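Purine nucleoside phosphorylase (Caulobacter vibrioides, PDB 1XFJ) probably catalyses the phosphorolysis of inosine and S-methyl-5'-thioadenosine and the deamination of adenosine, as a member of the YfiH/LACC1 family. Local coordinates at residues A[97-102]-A[146-151]. Residues are numbered along the deposited sequence; the frame is centred on the assembly and turned at random.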
# COMPACT_ATOMS: atom_id res chain seq x y z
N ALA A 97 -1.37 3.43 8.17
CA ALA A 97 -0.85 4.56 7.40
C ALA A 97 0.27 5.20 8.20
O ALA A 97 0.17 5.34 9.42
CB ALA A 97 -1.95 5.57 7.12
N VAL A 98 1.35 5.57 7.52
CA VAL A 98 2.49 6.21 8.17
C VAL A 98 2.69 7.57 7.51
O VAL A 98 2.90 7.66 6.30
CB VAL A 98 3.76 5.35 8.03
CG1 VAL A 98 4.93 6.03 8.75
CG2 VAL A 98 3.51 3.97 8.63
N VAL A 99 2.62 8.62 8.32
CA VAL A 99 2.76 9.99 7.83
C VAL A 99 3.97 10.68 8.44
O VAL A 99 4.28 10.47 9.60
CB VAL A 99 1.50 10.81 8.18
CG1 VAL A 99 1.60 12.21 7.63
CG2 VAL A 99 0.26 10.10 7.65
N SER A 100 4.65 11.52 7.66
CA SER A 100 5.82 12.21 8.18
C SER A 100 6.18 13.49 7.45
O SER A 100 5.90 13.65 6.26
CB SER A 100 7.03 11.27 8.17
OG SER A 100 8.17 11.91 8.73
N LYS A 101 6.80 14.41 8.18
CA LYS A 101 7.27 15.68 7.65
C LYS A 101 8.74 15.75 8.02
O LYS A 101 9.39 16.80 7.90
CB LYS A 101 6.52 16.85 8.31
CG LYS A 101 6.82 17.02 9.79
CD LYS A 101 6.09 18.23 10.37
CE LYS A 101 6.36 18.37 11.86
NZ LYS A 101 5.68 19.57 12.43
N THR A 102 9.28 14.62 8.46
CA THR A 102 10.67 14.53 8.88
C THR A 102 11.59 13.91 7.83
O THR A 102 11.38 12.77 7.41
CB THR A 102 10.78 13.70 10.18
OG1 THR A 102 9.90 14.26 11.17
CG2 THR A 102 12.20 13.70 10.70
N VAL A 146 -5.03 11.58 4.64
CA VAL A 146 -5.04 12.96 4.16
C VAL A 146 -5.24 13.90 5.34
O VAL A 146 -4.54 14.91 5.46
CB VAL A 146 -6.15 13.18 3.10
CG1 VAL A 146 -6.31 14.66 2.81
CG2 VAL A 146 -5.80 12.44 1.81
N ASP A 147 -6.19 13.58 6.21
CA ASP A 147 -6.45 14.43 7.37
C ASP A 147 -5.21 14.53 8.27
O ASP A 147 -4.91 15.60 8.80
CB ASP A 147 -7.62 13.89 8.20
CG ASP A 147 -8.97 14.07 7.51
OD1 ASP A 147 -9.04 14.76 6.46
OD2 ASP A 147 -9.97 13.54 8.04
N ARG A 148 -4.50 13.42 8.44
CA ARG A 148 -3.31 13.43 9.29
C ARG A 148 -2.23 14.30 8.64
O ARG A 148 -1.50 15.02 9.34
CB ARG A 148 -2.78 12.00 9.48
CG ARG A 148 -2.01 11.79 10.77
CD ARG A 148 -2.95 11.65 11.96
NE ARG A 148 -2.26 11.37 13.22
CZ ARG A 148 -1.75 12.29 14.02
NH1 ARG A 148 -1.86 13.58 13.71
NH2 ARG A 148 -1.13 11.94 15.14
N MSE A 149 -2.12 14.24 7.32
CA MSE A 149 -1.14 15.06 6.61
C MSE A 149 -1.49 16.53 6.80
O MSE A 149 -0.61 17.37 6.99
CB MSE A 149 -1.15 14.72 5.11
CG MSE A 149 -0.59 13.35 4.79
SE MSE A 149 -0.87 12.87 2.95
CE MSE A 149 0.47 14.00 2.13
N VAL A 150 -2.78 16.83 6.77
CA VAL A 150 -3.23 18.21 6.95
C VAL A 150 -2.87 18.71 8.35
O VAL A 150 -2.51 19.88 8.52
CB VAL A 150 -4.75 18.33 6.70
CG1 VAL A 150 -5.24 19.72 7.09
CG2 VAL A 150 -5.04 18.08 5.23
N GLU A 151 -2.96 17.84 9.36
CA GLU A 151 -2.60 18.25 10.72
C GLU A 151 -1.15 18.71 10.76
O GLU A 151 -0.78 19.56 11.57
CB GLU A 151 -2.77 17.10 11.71
CG GLU A 151 -4.19 16.72 12.05
CD GLU A 151 -4.25 15.82 13.26
OE1 GLU A 151 -4.02 16.31 14.38
OE2 GLU A 151 -4.52 14.61 13.10
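A chi1 of -178° turns CG1 of Val99 away from the backbone N and CG2 away from the carbonyl carbon, and the two methyl groups thereby reach two successive helix residues. CG1 comes to 3.8 Å from CG of the selenomethionine Met149 and also lies near that residue's CA, whereas CG2 stands 4.0 Å from CB of Arg148. A branched side chain suits this place: it favours the extended backbone of a strand, and its fork fits the adjoining bases of two helical side chains. The CA atoms of Val99 and Met149, 6.5 Å apart, are the nearest pair between the two segments. The contact is small and wholly apolar, without a hydrogen bond across it.

Met149 sets CG anti to its carbonyl carbon (chi1 -70°), and its side chain crosses that of Val99 at about a right angle. The CG methylene does the touching, and the long flexible chain, bent at chi3, is buried against strand 126-132. Arg148 divides its labour differently. Its aliphatic base packs on the valine, but a bend at chi2 (78°) leads the guanidinium group away from the valine; there NH1 forms a 2.9 Å salt bridge with OE2 of Glu151, three residues further along the helix, and NE makes a weak hydrogen bond to Ala81 O. Arginine suits this partly exposed position because its methylene base is apolar while its charged end reaches Glu151.

This is plain helix-on-sheet packing: helix 141-151 lies against one face of the mixed six-stranded sheet, meeting strand 97-100 between its sheet neighbours, edge strand 81-83, where Val83 touches Arg148, and strand 126-132, whose Ile126 and Ala128 also touch Met149.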